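Local coordinates for protein benzoate transport porin BenP (Acinetobacter baumannii AB307-0294, PDB 5DL8) that probably forms a water-filled beta-barrel channel of the OprD family across the outer membrane, letting small solutes such as benzoate pass, at residues S212-Y218 with H229-H235; T245-F251 with E265-E271. One frame throughout, in Å; residues are numbered along the deposited sequence.

Contact 1. Residues S212-Y218 with H229-H235. With C8E ((hydroxyethyloxy)tri(ethyloxy)octane), chain F.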
loop_
_atom_site.group_PDB
_atom_site.type_symbol
_atom_site.label_atom_id
_atom_site.label_comp_id
_atom_site.label_asym_id
_atom_site.label_seq_id
_atom_site.Cartn_x
_atom_site.Cartn_y
_atom_site.Cartn_z
ATOM N N SER A 212 11.833 -4.153 -22.482
ATOM C CA SER A 212 11.659 -2.840 -21.924
ATOM C C SER A 212 10.183 -2.460 -21.693
ATOM O O SER A 212 9.913 -1.387 -21.135
ATOM C CB SER A 212 12.204 -1.807 -22.877
ATOM O OG SER A 212 11.900 -2.205 -24.198
ATOM N N LEU A 213 9.230 -3.313 -22.060
ATOM C CA LEU A 213 7.831 -2.844 -21.925
ATOM C C LEU A 213 6.926 -3.852 -21.329
ATOM O O LEU A 213 6.796 -4.956 -21.834
ATOM C CB LEU A 213 7.314 -2.414 -23.301
ATOM C CG LEU A 213 5.783 -2.111 -23.272
ATOM C CD1 LEU A 213 5.444 -0.807 -22.596
ATOM C CD2 LEU A 213 5.272 -2.143 -24.723
ATOM N N LYS A 214 6.228 -3.472 -20.284
ATOM C CA LYS A 214 5.230 -4.381 -19.758
ATOM C C LYS A 214 3.966 -3.665 -19.393
ATOM O O LYS A 214 3.967 -2.460 -19.275
ATOM C CB LYS A 214 5.770 -5.116 -18.544
ATOM C CG LYS A 214 6.119 -4.229 -17.365
ATOM C CD LYS A 214 6.661 -5.076 -16.223
ATOM C CE LYS A 214 7.748 -4.327 -15.434
ATOM N NZ LYS A 214 6.995 -3.286 -14.703
ATOM N N GLY A 215 2.896 -4.450 -19.260
ATOM C CA GLY A 215 1.560 -3.919 -18.970
ATOM C C GLY A 215 0.796 -4.714 -17.874
ATOM O O GLY A 215 1.037 -5.860 -17.618
ATOM N N GLU A 216 -0.221 -4.142 -17.327
ATOM C CA GLU A 216 -1.018 -4.838 -16.296
ATOM C C GLU A 216 -2.484 -4.471 -16.542
ATOM O O GLU A 216 -2.803 -3.316 -16.786
ATOM C CB GLU A 216 -0.433 -4.512 -14.883
ATOM C CG GLU A 216 -1.342 -4.982 -13.731
ATOM C CD GLU A 216 -0.745 -4.855 -12.351
ATOM O OE1 GLU A 216 0.376 -4.287 -12.193
ATOM O OE2 GLU A 216 -1.400 -5.290 -11.356
ATOM N N TYR A 217 -3.375 -5.433 -16.545
ATOM C CA TYR A 217 -4.768 -5.114 -16.450
ATOM C C TYR A 217 -5.348 -5.700 -15.200
ATOM O O TYR A 217 -5.122 -6.891 -14.892
ATOM C CB TYR A 217 -5.507 -5.760 -17.620
ATOM C CG TYR A 217 -7.007 -5.683 -17.476
ATOM C CD1 TYR A 217 -7.671 -4.467 -17.628
ATOM C CD2 TYR A 217 -7.757 -6.788 -17.171
ATOM C CE1 TYR A 217 -9.070 -4.365 -17.435
ATOM C CE2 TYR A 217 -9.156 -6.729 -17.106
ATOM C CZ TYR A 217 -9.816 -5.504 -17.190
ATOM O OH TYR A 217 -11.200 -5.388 -17.041
ATOM N N TYR A 218 -6.176 -4.940 -14.500
ATOM C CA TYR A 218 -6.852 -5.496 -13.278
ATOM C C TYR A 218 -8.309 -5.186 -13.338
ATOM O O TYR A 218 -8.723 -4.076 -13.691
ATOM C CB TYR A 218 -6.289 -4.757 -12.011
ATOM C CG TYR A 218 -6.975 -5.030 -10.709
ATOM C CD1 TYR A 218 -6.601 -6.063 -9.904
ATOM C CD2 TYR A 218 -8.002 -4.205 -10.269
ATOM C CE1 TYR A 218 -7.245 -6.280 -8.661
ATOM C CE2 TYR A 218 -8.673 -4.419 -9.076
ATOM C CZ TYR A 218 -8.321 -5.486 -8.311
ATOM O OH TYR A 218 -9.017 -5.612 -7.135
ATOM N N HIS A 229 -11.731 -0.843 -12.865
ATOM C CA HIS A 229 -10.747 -1.240 -13.944
ATOM C C HIS A 229 -9.441 -0.411 -13.796
ATOM O O HIS A 229 -9.470 0.813 -13.554
ATOM C CB HIS A 229 -11.301 -1.031 -15.380
ATOM C CG HIS A 229 -12.517 -1.819 -15.687
ATOM N ND1 HIS A 229 -12.501 -2.934 -16.516
ATOM C CD2 HIS A 229 -13.811 -1.632 -15.337
ATOM C CE1 HIS A 229 -13.722 -3.438 -16.594
ATOM N NE2 HIS A 229 -14.538 -2.665 -15.906
ATOM N N TYR A 230 -8.326 -1.092 -14.011
ATOM C CA TYR A 230 -7.036 -0.489 -14.049
ATOM C C TYR A 230 -6.231 -1.036 -15.234
ATOM O O TYR A 230 -6.143 -2.241 -15.448
ATOM C CB TYR A 230 -6.318 -0.871 -12.706
ATOM C CG TYR A 230 -4.803 -0.606 -12.746
ATOM C CD1 TYR A 230 -4.350 0.666 -12.633
ATOM C CD2 TYR A 230 -3.884 -1.594 -12.924
ATOM C CE1 TYR A 230 -3.011 1.004 -12.668
ATOM C CE2 TYR A 230 -2.482 -1.320 -12.974
ATOM C CZ TYR A 230 -2.066 0.016 -12.761
ATOM O OH TYR A 230 -0.781 0.492 -12.775
ATOM N N VAL A 231 -5.620 -0.134 -15.977
ATOM C CA VAL A 231 -4.585 -0.458 -16.981
ATOM C C VAL A 231 -3.341 0.323 -16.636
ATOM O O VAL A 231 -3.330 1.610 -16.517
ATOM C CB VAL A 231 -4.979 -0.115 -18.435
ATOM C CG1 VAL A 231 -3.936 -0.642 -19.427
ATOM C CG2 VAL A 231 -6.201 -0.860 -18.831
ATOM N N GLY A 232 -2.273 -0.422 -16.518
ATOM C CA GLY A 232 -0.937 0.200 -16.196
ATOM C C GLY A 232 0.006 -0.200 -17.338
ATOM O O GLY A 232 -0.002 -1.329 -17.702
ATOM N N LEU A 233 0.717 0.730 -17.968
ATOM C CA LEU A 233 1.867 0.409 -18.887
ATOM C C LEU A 233 3.153 1.070 -18.412
ATOM O O LEU A 233 3.182 2.273 -18.044
ATOM C CB LEU A 233 1.626 0.931 -20.280
ATOM C CG LEU A 233 0.387 0.290 -20.957
ATOM C CD1 LEU A 233 0.034 1.128 -22.192
ATOM C CD2 LEU A 233 0.503 -1.131 -21.435
ATOM N N GLU A 234 4.230 0.285 -18.391
ATOM C CA GLU A 234 5.509 0.772 -17.892
ATOM C C GLU A 234 6.607 0.522 -18.881
ATOM O O GLU A 234 6.870 -0.613 -19.323
ATOM C CB GLU A 234 5.804 0.148 -16.501
ATOM C CG GLU A 234 7.136 0.623 -15.894
ATOM C CD GLU A 234 7.474 0.028 -14.513
ATOM O OE1 GLU A 234 6.632 -0.614 -13.866
ATOM O OE2 GLU A 234 8.609 0.286 -14.000
ATOM N N HIS A 235 7.290 1.568 -19.283
ATOM C CA HIS A 235 8.467 1.336 -20.170
ATOM C C HIS A 235 9.751 1.836 -19.479
ATOM O O HIS A 235 9.768 2.903 -18.877
ATOM C CB HIS A 235 8.305 2.048 -21.480
ATOM C CG HIS A 235 9.475 1.900 -22.385
ATOM N ND1 HIS A 235 10.508 2.806 -22.424
ATOM C CD2 HIS A 235 9.773 0.954 -23.315
ATOM C CE1 HIS A 235 11.386 2.433 -23.342
ATOM N NE2 HIS A 235 10.965 1.319 -23.905
HETATM C C1 C8E F . 2.366 11.857 -23.080
HETATM C C2 C8E F . 0.904 11.413 -22.903
HETATM C C3 C8E F . 0.631 10.106 -23.667
HETATM C C4 C8E F . -0.623 9.278 -23.350
HETATM C C5 C8E F . -0.688 8.003 -24.249
HETATM C C6 C8E F . -0.685 6.637 -23.526
HETATM C C7 C8E F . 0.244 5.521 -24.058
HETATM C C8 C8E F . 1.614 5.450 -23.342
HETATM O O9 C8E F . 2.258 4.154 -23.478
HETATM C C10 C8E F . 3.695 4.046 -23.257
HETATM C C11 C8E F . 4.320 2.810 -23.967
HETATM O O12 C8E F . 5.632 3.058 -24.550
HETATM C C13 C8E F . 6.277 1.905 -25.126
HETATM C C14 C8E F . 7.020 2.187 -26.446
HETATM O O15 C8E F . 7.403 0.956 -27.137
HETATM C C16 C8E F . 8.782 0.581 -27.028
HETATM C C17 C8E F . 8.893 -0.927 -26.960
HETATM O O18 C8E F . 10.179 -1.328 -26.456
HETATM C C19 C8E F . 11.444 -0.767 -26.942
HETATM C C20 C8E F . 12.553 -1.855 -26.944
HETATM O O21 C8E F . 12.177 -3.235 -26.535
HETATM O O HOH W 1 1.144 -1.933 -12.825
#

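Contact 2. Residues T245-F251 with E265-E271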
loop_
_atom_site.group_PDB
_atom_site.type_symbol
_atom_site.label_atom_id
_atom_site.label_comp_id
_atom_site.label_asym_id
_atom_site.label_seq_id
_atom_site.Cartn_x
_atom_site.Cartn_y
_atom_site.Cartn_z
ATOM N N THR A 245 12.290 5.767 -16.725
ATOM C CA THR A 245 11.082 4.999 -16.430
ATOM C C THR A 245 9.842 5.850 -16.751
ATOM O O THR A 245 9.681 6.970 -16.204
ATOM C CB THR A 245 11.045 4.422 -14.968
ATOM O OG1 THR A 245 12.009 3.383 -14.943
ATOM C CG2 THR A 245 9.624 3.741 -14.637
ATOM N N SER A 246 9.020 5.334 -17.658
ATOM C CA SER A 246 7.740 5.953 -18.051
ATOM C C SER A 246 6.580 5.059 -17.705
ATOM O O SER A 246 6.483 3.896 -18.224
ATOM C CB SER A 246 7.663 6.117 -19.558
ATOM O OG SER A 246 8.869 6.793 -19.893
ATOM N N LYS A 247 5.677 5.636 -16.948
ATOM C CA LYS A 247 4.512 4.948 -16.599
ATOM C C LYS A 247 3.244 5.676 -17.008
ATOM O O LYS A 247 3.165 6.881 -16.785
ATOM C CB LYS A 247 4.443 4.820 -15.113
ATOM C CG LYS A 247 5.383 3.842 -14.588
ATOM C CD LYS A 247 5.150 3.672 -13.077
ATOM C CE LYS A 247 6.403 3.215 -12.310
ATOM N NZ LYS A 247 6.073 2.932 -10.884
ATOM N N PHE A 248 2.256 4.919 -17.533
ATOM C CA PHE A 248 0.924 5.447 -17.767
ATOM C C PHE A 248 -0.014 4.629 -17.020
ATOM O O PHE A 248 -0.008 3.448 -17.220
ATOM C CB PHE A 248 0.577 5.356 -19.242
ATOM C CG PHE A 248 -0.857 5.709 -19.599
ATOM C CD1 PHE A 248 -1.258 7.027 -19.728
ATOM C CD2 PHE A 248 -1.782 4.693 -19.931
ATOM C CE1 PHE A 248 -2.626 7.328 -20.071
ATOM C CE2 PHE A 248 -3.150 4.983 -20.316
ATOM C CZ PHE A 248 -3.565 6.307 -20.408
ATOM N N LYS A 249 -0.873 5.265 -16.248
ATOM C CA LYS A 249 -1.824 4.573 -15.461
ATOM C C LYS A 249 -3.262 5.073 -15.690
ATOM O O LYS A 249 -3.523 6.279 -15.651
ATOM C CB LYS A 249 -1.457 4.742 -13.973
ATOM C CG LYS A 249 -0.051 4.148 -13.750
ATOM C CD LYS A 249 0.546 4.408 -12.412
ATOM C CE LYS A 249 1.646 3.498 -12.023
ATOM N NZ LYS A 249 1.148 2.251 -11.486
ATOM N N TYR A 250 -4.209 4.137 -15.847
ATOM C CA TYR A 250 -5.645 4.477 -16.026
ATOM C C TYR A 250 -6.492 3.675 -15.075
ATOM O O TYR A 250 -6.447 2.437 -15.039
ATOM C CB TYR A 250 -6.117 4.285 -17.449
ATOM C CG TYR A 250 -7.636 4.494 -17.645
ATOM C CD1 TYR A 250 -8.151 5.742 -17.801
ATOM C CD2 TYR A 250 -8.522 3.434 -17.698
ATOM C CE1 TYR A 250 -9.532 5.957 -17.990
ATOM C CE2 TYR A 250 -9.840 3.610 -17.939
ATOM C CZ TYR A 250 -10.348 4.896 -18.046
ATOM O OH TYR A 250 -11.700 5.122 -18.186
ATOM N N PHE A 251 -7.212 4.404 -14.265
ATOM C CA PHE A 251 -8.239 3.809 -13.382
ATOM C C PHE A 251 -9.680 4.254 -13.795
ATOM O O PHE A 251 -9.945 5.464 -14.027
ATOM C CB PHE A 251 -8.050 4.189 -11.864
ATOM C CG PHE A 251 -6.826 3.652 -11.191
ATOM C CD1 PHE A 251 -5.643 4.286 -11.294
ATOM C CD2 PHE A 251 -6.906 2.586 -10.383
ATOM C CE1 PHE A 251 -4.496 3.792 -10.676
ATOM C CE2 PHE A 251 -5.817 2.071 -9.730
ATOM C CZ PHE A 251 -4.596 2.660 -9.861
ATOM N N GLU A 265 -12.784 8.668 -13.123
ATOM C CA GLU A 265 -11.559 8.161 -13.843
ATOM C C GLU A 265 -10.331 8.845 -13.212
ATOM O O GLU A 265 -10.407 10.072 -12.845
ATOM C CB GLU A 265 -11.537 8.530 -15.314
ATOM C CG GLU A 265 -12.629 7.880 -16.089
ATOM C CD GLU A 265 -12.589 8.342 -17.566
ATOM O OE1 GLU A 265 -12.953 9.537 -17.804
ATOM O OE2 GLU A 265 -12.090 7.555 -18.439
ATOM N N ASN A 266 -9.228 8.128 -13.167
ATOM C CA ASN A 266 -7.908 8.714 -12.708
ATOM C C ASN A 266 -6.845 8.392 -13.733
ATOM O O ASN A 266 -6.513 7.231 -14.022
ATOM C CB ASN A 266 -7.588 8.290 -11.282
ATOM C CG ASN A 266 -6.149 8.617 -10.834
ATOM O OD1 ASN A 266 -5.305 8.963 -11.601
ATOM N ND2 ASN A 266 -5.873 8.401 -9.581
ATOM N N ILE A 267 -6.403 9.429 -14.405
ATOM C CA ILE A 267 -5.434 9.247 -15.437
ATOM C C ILE A 267 -4.124 9.846 -14.935
ATOM O O ILE A 267 -4.119 10.994 -14.533
ATOM C CB ILE A 267 -5.899 9.963 -16.772
ATOM C CG1 ILE A 267 -7.295 9.445 -17.096
ATOM C CG2 ILE A 267 -4.993 9.612 -17.887
ATOM C CD1 ILE A 267 -7.921 9.878 -18.429
ATOM N N GLY A 268 -3.024 9.123 -15.173
ATOM C CA GLY A 268 -1.720 9.487 -14.683
ATOM C C GLY A 268 -0.542 9.174 -15.596
ATOM O O GLY A 268 -0.605 8.258 -16.408
ATOM N N LEU A 269 0.467 10.016 -15.521
ATOM C CA LEU A 269 1.717 9.865 -16.233
ATOM C C LEU A 269 2.867 10.175 -15.259
ATOM O O LEU A 269 2.865 11.210 -14.566
ATOM C CB LEU A 269 1.706 10.807 -17.439
ATOM C CG LEU A 269 2.999 10.706 -18.286
ATOM C CD1 LEU A 269 3.251 9.365 -18.989
ATOM C CD2 LEU A 269 3.132 11.833 -19.352
ATOM N N LEU A 270 3.820 9.258 -15.134
ATOM C CA LEU A 270 5.005 9.494 -14.402
ATOM C C LEU A 270 6.238 9.222 -15.192
ATOM O O LEU A 270 6.352 8.139 -15.847
ATOM C CB LEU A 270 5.023 8.550 -13.205
ATOM C CG LEU A 270 6.156 8.705 -12.163
ATOM C CD1 LEU A 270 6.227 10.083 -11.554
ATOM C CD2 LEU A 270 5.974 7.658 -11.068
ATOM N N GLU A 271 7.199 10.131 -15.082
ATOM C CA GLU A 271 8.496 9.948 -15.743
ATOM C C GLU A 271 9.541 10.125 -14.674
ATOM O O GLU A 271 9.685 11.241 -14.167
ATOM C CB GLU A 271 8.823 11.008 -16.788
ATOM C CG GLU A 271 7.857 11.165 -17.892
ATOM C CD GLU A 271 7.885 9.987 -18.811
ATOM O OE1 GLU A 271 8.944 9.425 -19.047
ATOM O OE2 GLU A 271 6.807 9.561 -19.224
HETATM O O HOH W 2 -3.572 7.095 -12.790
#

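Contact 1. Residues S212-Y218 with H229-H235
Lys214 and Glu234 meet through unlike torsions. Lys214 CG is tucked between the backbone N and the carbonyl carbon (chi1 63°), and the chain bends again at chi3 and chi4. Glu234 runs out straight, with CG opposite its backbone N (chi1 -179°). The two side chains lie side by side and point the same way. The bends turn the ammonium group onto the carboxylate, and Lys214 NZ lies 2.8 Å from Glu234 OE1. This is a salt bridge, although its hydrogen bond is weak. On the same face, Glu216 CG comes to the edge of the Tyr230 ring, 3.9 Å from CE2. The carboxylate stands nearly at right angles to that ring. A water joins the two ends: it donates to Glu216 OE1 at 2.6 Å and is hydrogen-bonded to Tyr230 OH at 3.1 Å. Both ends have further partners, Arg206 for Glu216 and Lys249 for Tyr230.

The strands form an antiparallel hairpin in the wall of the OprD-type barrel. Glu216 and Gly232 are a hydrogen-bonded pair. Gly232 has no side chain, and one face of the Tyr230 ring covers Gly232 N, which lies 3.6 Å above the ring plane and toward the rim.

The other face carries Leu213, Tyr217, Val231, Leu233 and His235. Tyr217 OH and His229 ND1 share a hydrogen bond of 2.8 Å. Each group meets the other ring at its edge. Tyr217 CD1 also touches Val231 CG2 at 4.1 Å. A detergent molecule runs along this face, and its C13 lies 3.8 Å from Leu213 CD1, consistent with a membrane-facing surface.

Contact 2. Residues T245-F251 with E265-E271
Ser246 and Glu271 are joined side chain to side chain by a hydrogen bond. Ser246 OG donates to Glu271 OE1 at 2.8 Å, from the syn side and 15° out of the carboxylate plane. Glu271 bends at chi2 (-70°), which turns its carboxylate back above its own backbone, facing Ser246. At the far end of the same face, Glu265 OE2 comes to the edge of the Tyr250 ring, in its plane. The carboxylate is turned almost perpendicular to the ring. The hydroxyl of Tyr250 donates to OE2, but the modelled distance is very short and its exact length doubtful.

Ile267 sits between two aromatic side chains of the other strand. Its CG1 lies 3.9 Å from Tyr250 CD1, at the ring edge. Its CG2 branch lies 3.9 Å from Phe248 CE1, the two side chains running alongside.

The backbone sets this spacing. Residues 245-251 and 265-271 are antiparallel strands of a beta hairpin in the barrel wall. Lys247 with Leu270, Lys249 with Gly268 and Phe251 with Asn266 are the hydrogen-bonded pairs. Lys249 N reaches Gly268 O at 3.0 Å from well above the carbonyl plane. On the face of Lys249 and Asn266, a water at the edge of the Phe251 ring donates to Lys249 O at 3.0 Å and to Asn266 OD1 at 2.8 Å, although not all the acceptors around it can be served at once.

Further out, Asn252 ND2 bonds to Tyr250 OH, and Lys249 NZ is hydrogen-bonded to Tyr230 OH and to the Tyr304 carbonyl. Detergent touches Ser246, Phe248 and Leu269. Both carboxylates on this detergent-touched face thus accept a hydrogen bond from a hydroxyl of the opposite strand, which probably eases the cost of placing their charge there.

In the fold
Contacts 1 and 2 are successive hairpins, and their centres are 9 Å apart. Strands 226-238 and 243-255 are neighbours, so the two contacts form one continuous patch of barrel wall. Probable backbone hydrogen bonds join them: His235 N lies 2.7 Å from Ser246 O, and Val231 O lies 2.8 Å from Tyr250 N. On the face of Tyr230, Lys249 and Phe251, Tyr230 CD1 packs 3.4 Å from Phe251 CZ, and Lys249 NZ bonds to Tyr230 OH. Loop residues such as Tyr304 reach this same face, consistent with the barrel interior. Detergent molecules touch the opposite face in both contacts. The calcium sites, which include Asp38 and Asp393, lie away from the patch.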